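Local coordinates for ferric vibriobactin ABC transporter, periplasmic ferric vibriobactin-binding protein (Vibrio cholerae, PDB 3R5T), which binds iron-loaded vibriobactin in the periplasm and probably hands it to an ABC transporter for uptake into the cell, at residues A[32-35]-A[36-40]; A[121-124]-A[125-129]. All blocks are in the same frame, centred on the assembly; numbering follows the deposited sequence. Where two conformers were deposited one is given.

Contact 1. Residues A[32-35]-A[36-40]; sequences TVTG and TLLAI
Val33 and Leu37 meet one turn apart on helix 31-39, the crossover helix of the beta-alpha-beta unit that runs from strand 26-28 to strand 44-49 in the parallel-sheet lobe of this periplasmic binding protein. The touching atoms are methyls: Val33 CG1 lies 4.1 Å from Leu37 CD1, and the two side chains slant across one another. With CG1 anti to the backbone N (chi1 173°), Val33 turns that branch along the helix toward the later residue. One position further round, Thr34 and Leu38 run side by side in the same direction, Thr34 CG2 4.1 Å from Leu38 CD1. Beneath these pairs is ordinary helical bonding: Leu37 N donates to Val33 O at 3.1 Å, and Leu38 N to Thr34 O at 2.9 Å. Ala39 N donates to Gly35 O at 3.0 Å, one residue before the chain leaves helical geometry at Ile40.

Further out, Thr34 OG1 bonds to Ser28 and Ser47, tying the helix to both strands of the unit. Thr32 belongs to the vibriobactin pocket, its side chain about 4 Å from the bound siderophore. The hydroxyl of Thr32 is held by Asp98 and Arg269, consistent with those residues orienting that side chain. Leu37 and Leu38 pack on Val44. On another side of the helix, a water bridges a single turn: it donates to Thr32 O at 2.8 Å and is hydrogen-bonded to Thr36 OG1 at 2.7 Å.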
loop_
_atom_site.group_PDB
_atom_site.type_symbol
_atom_site.label_atom_id
_atom_site.label_comp_id
_atom_site.label_asym_id
_atom_site.label_seq_id
_atom_site.Cartn_x
_atom_site.Cartn_y
_atom_site.Cartn_z
ATOM N N THR A 32 -1.092 7.821 0.285
ATOM C CA THR A 32 -1.315 6.364 0.263
ATOM C C THR A 32 -2.766 6.015 -0.031
ATOM O O THR A 32 -3.037 5.102 -0.788
ATOM C CB THR A 32 -0.915 5.679 1.584
ATOM O OG1 THR A 32 0.471 5.909 1.820
ATOM C CG2 THR A 32 -1.149 4.171 1.506
ATOM N N VAL A 33 -3.703 6.753 0.554
ATOM C CA VAL A 33 -5.100 6.369 0.436
ATOM C C VAL A 33 -5.641 6.713 -0.940
ATOM O O VAL A 33 -6.600 6.099 -1.405
ATOM C CB VAL A 33 -5.915 7.069 1.500
ATOM C CG1 VAL A 33 -7.405 6.821 1.298
ATOM C CG2 VAL A 33 -5.465 6.583 2.870
ATOM N N THR A 34 -5.026 7.692 -1.599
ATOM C CA THR A 34 -5.549 8.162 -2.889
ATOM C C THR A 34 -5.608 7.062 -3.962
ATOM O O THR A 34 -6.549 7.000 -4.761
ATOM C CB THR A 34 -4.756 9.388 -3.335
ATOM O OG1 THR A 34 -4.932 10.396 -2.343
ATOM C CG2 THR A 34 -5.241 9.915 -4.670
ATOM N N GLY A 35 -4.609 6.187 -3.972
ATOM C CA GLY A 35 -4.619 5.077 -4.903
ATOM C C GLY A 35 -5.870 4.203 -4.793
ATOM O O GLY A 35 -6.419 3.770 -5.803
ATOM N N THR A 36 -6.334 3.975 -3.568
ATOM C CA THR A 36 -7.506 3.140 -3.368
ATOM C C THR A 36 -8.796 3.892 -3.684
ATOM O O THR A 36 -9.748 3.305 -4.218
ATOM C CB THR A 36 -7.467 2.485 -1.975
ATOM O OG1 THR A 36 -6.339 1.596 -1.939
ATOM C CG2 THR A 36 -8.741 1.672 -1.709
ATOM N N LEU A 37 -8.820 5.192 -3.397
ATOM C CA LEU A 37 -9.942 6.014 -3.845
ATOM C C LEU A 37 -10.065 5.932 -5.374
ATOM O O LEU A 37 -11.164 5.741 -5.916
ATOM C CB LEU A 37 -9.808 7.467 -3.375
ATOM C CG LEU A 37 -10.016 7.663 -1.869
ATOM C CD1 LEU A 37 -9.463 8.997 -1.434
ATOM C CD2 LEU A 37 -11.475 7.567 -1.489
ATOM N N LEU A 38 -8.945 6.066 -6.078
ATOM C CA LEU A 38 -8.982 5.919 -7.538
ATOM C C LEU A 38 -9.419 4.513 -7.989
ATOM O O LEU A 38 -10.137 4.359 -8.988
ATOM C CB LEU A 38 -7.612 6.280 -8.128
ATOM C CG LEU A 38 -7.227 7.758 -7.985
ATOM C CD1 LEU A 38 -5.753 7.983 -8.264
ATOM C CD2 LEU A 38 -8.090 8.633 -8.885
ATOM N N ALA A 39 -8.988 3.502 -7.239
ATOM C CA ALA A 39 -9.281 2.112 -7.559
ATOM C C ALA A 39 -10.783 1.843 -7.618
ATOM O O ALA A 39 -11.243 1.094 -8.472
ATOM C CB ALA A 39 -8.620 1.193 -6.521
ATOM N N ILE A 40 -11.538 2.458 -6.712
ATOM C CA ILE A 40 -12.988 2.261 -6.664
ATOM C C ILE A 40 -13.768 3.357 -7.373
ATOM O O ILE A 40 -14.992 3.448 -7.222
ATOM C CB ILE A 40 -13.512 2.087 -5.222
ATOM C CG1 ILE A 40 -13.317 3.370 -4.404
ATOM C CG2 ILE A 40 -12.797 0.904 -4.545
ATOM C CD1 ILE A 40 -14.026 3.329 -3.029
HETATM O O HOH W 1 -4.051 2.519 -0.824
#

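Contact 2. Residues A[121-124]-A[125-129]; sequences QTWQ and SLAQQ. With MOH (methanol), chain D.
Gln121 sends both ends of its amide into the first turns of the helix that follows. Its chain runs extended beyond CG, which carries the amide alongside Ser125 and on to Gln129. Ser125 OG, in one of two modelled conformers, comes to 2.4 Å from Gln121 OE1; this is too short for an ordinary hydrogen bond, so the length is doubtful. The other end is more regular: Gln121 NE2 donates to Gln129 OE1 at 3.0 Å with an N-H...O angle of 163°. That acceptor lies close to the amide plane of Gln121, while the two amide planes stand 69° apart. Gln121 NE2 also bonds Asp117 O. A methanol, probably from the crystallisation liquor, donates to Gln129 OE1 at 2.7 Å, so that oxygen takes two bonds.

Thr122 is the N-cap of helix 123-134. Its OG1, set between the backbone N and the carbonyl carbon (chi1 57°), accepts from Ser125 N at 2.9 Å and satisfies an amide of the first turn. The regular ladder starts here, with Leu126 N donating to Thr122 O at 3.1 Å.

Packing around the indole is lighter. Trp123 CE3 approaches Ala127 CB obliquely at 4.2 Å, and the indole meets Phe147 of helix 137-155 edge to face. Over one indole face, near its rim, sits Gln124 OE1, 3.2 Å above the plane, while Gln124 NE2 is bonded to Glu148.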
loop_
_atom_site.group_PDB
_atom_site.type_symbol
_atom_site.label_atom_id
_atom_site.label_comp_id
_atom_site.label_asym_id
_atom_site.label_seq_id
_atom_site.Cartn_x
_atom_site.Cartn_y
_atom_site.Cartn_z
ATOM N N GLN A 121 -4.197 -3.502 6.871
ATOM C CA GLN A 121 -5.219 -4.180 6.089
ATOM C C GLN A 121 -4.814 -4.261 4.629
ATOM O O GLN A 121 -3.931 -3.558 4.160
ATOM C CB GLN A 121 -6.618 -3.573 6.287
ATOM C CG GLN A 121 -6.688 -2.100 5.994
ATOM C CD GLN A 121 -8.080 -1.476 6.244
ATOM O OE1 GLN A 121 -9.113 -2.130 6.098
ATOM N NE2 GLN A 121 -8.096 -0.205 6.627
ATOM N N THR A 122 -5.416 -5.202 3.927
ATOM C CA THR A 122 -5.205 -5.332 2.497
ATOM C C THR A 122 -5.718 -4.079 1.793
ATOM O O THR A 122 -6.516 -3.332 2.359
ATOM C CB THR A 122 -5.969 -6.523 1.946
ATOM O OG1 THR A 122 -7.354 -6.372 2.261
ATOM C CG2 THR A 122 -5.488 -7.814 2.579
ATOM N N TRP A 123 -5.319 -3.865 0.548
ATOM C CA TRP A 123 -5.942 -2.779 -0.196
ATOM C C TRP A 123 -7.456 -3.034 -0.338
ATOM O O TRP A 123 -8.244 -2.090 -0.320
ATOM C CB TRP A 123 -5.254 -2.500 -1.549
ATOM C CG TRP A 123 -5.529 -3.486 -2.642
ATOM C CD1 TRP A 123 -4.706 -4.500 -3.070
ATOM C CD2 TRP A 123 -6.683 -3.529 -3.474
ATOM N NE1 TRP A 123 -5.288 -5.168 -4.116
ATOM C CE2 TRP A 123 -6.510 -4.604 -4.378
ATOM C CE3 TRP A 123 -7.872 -2.781 -3.531
ATOM C CZ2 TRP A 123 -7.470 -4.925 -5.344
ATOM C CZ3 TRP A 123 -8.823 -3.110 -4.482
ATOM C CH2 TRP A 123 -8.623 -4.176 -5.370
ATOM N N GLN A 124 -7.854 -4.297 -0.470
ATOM C CA GLN A 124 -9.261 -4.621 -0.603
ATOM C C GLN A 124 -10.051 -4.197 0.622
ATOM O O GLN A 124 -11.158 -3.647 0.486
ATOM C CB GLN A 124 -9.437 -6.118 -0.843
ATOM C CG GLN A 124 -8.897 -6.598 -2.193
ATOM C CD GLN A 124 -7.494 -7.173 -2.121
ATOM O OE1 GLN A 124 -6.599 -6.662 -1.419
ATOM N NE2 GLN A 124 -7.285 -8.236 -2.877
ATOM N N SER A 125 -9.517 -4.459 1.806
ATOM C CA SER A 125 -10.190 -4.086 3.045
ATOM C C SER A 125 -10.316 -2.566 3.151
ATOM O O SER A 125 -11.347 -2.032 3.571
ATOM C CB SER A 125 -9.429 -4.657 4.239
ATOM O OG SER A 125 -10.029 -4.282 5.464
ATOM N N LEU A 126 -9.259 -1.859 2.770
ATOM C CA LEU A 126 -9.312 -0.410 2.763
ATOM C C LEU A 126 -10.356 0.058 1.738
ATOM O O LEU A 126 -11.125 0.972 2.011
ATOM C CB LEU A 126 -7.936 0.138 2.426
ATOM C CG LEU A 126 -7.826 1.663 2.382
ATOM C CD1 LEU A 126 -8.057 2.247 3.769
ATOM C CD2 LEU A 126 -6.469 2.116 1.818
ATOM N N ALA A 127 -10.379 -0.563 0.562
ATOM C CA ALA A 127 -11.388 -0.201 -0.448
ATOM C C ALA A 127 -12.813 -0.394 0.081
ATOM O O ALA A 127 -13.704 0.418 -0.161
ATOM C CB ALA A 127 -11.184 -0.999 -1.713
ATOM N N GLN A 128 -13.046 -1.511 0.768
ATOM C CA GLN A 128 -14.352 -1.769 1.361
ATOM C C GLN A 128 -14.719 -0.703 2.389
ATOM O O GLN A 128 -15.855 -0.216 2.427
ATOM C CB GLN A 128 -14.375 -3.157 1.993
ATOM C CG GLN A 128 -14.237 -4.273 0.995
ATOM C CD GLN A 128 -14.464 -5.624 1.624
ATOM O OE1 GLN A 128 -13.537 -6.426 1.750
ATOM N NE2 GLN A 128 -15.702 -5.878 2.047
ATOM N N GLN A 129 -13.746 -0.336 3.219
ATOM C CA GLN A 129 -13.978 0.655 4.247
ATOM C C GLN A 129 -14.370 1.981 3.589
ATOM O O GLN A 129 -15.330 2.644 4.009
ATOM C CB GLN A 129 -12.718 0.811 5.082
ATOM C CG GLN A 129 -12.849 1.824 6.179
ATOM C CD GLN A 129 -11.695 1.741 7.134
ATOM O OE1 GLN A 129 -10.547 1.539 6.727
ATOM N NE2 GLN A 129 -11.988 1.903 8.418
HETATM C C MOH D . -9.082 1.854 10.349
HETATM O O MOH D . -8.959 1.798 8.931
#

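Both contacts are local: contact 1 runs to the end of helix 31-39, contact 2 spans the start of helix 123-134, and the two helices pack directly on each other. Thr36 CG2 of contact 1 comes within 3.5 Å of Ala127 CA of contact 2, and Ile40 CG2 meets Ala127 CB at 3.8 Å. Contact 1 is wholly buried, on the helix that connects strands 26-28 and 44-49, and pairs side chains through methyl groups. Contact 2 is partly buried and depends more on polar groups, with a threonine cap and a glutamine network at the helix start. Their distances from the siderophore differ as well: Thr32 in contact 1 lines its pocket, whereas the side chain of Leu126 in contact 2 stays about 12 Å away.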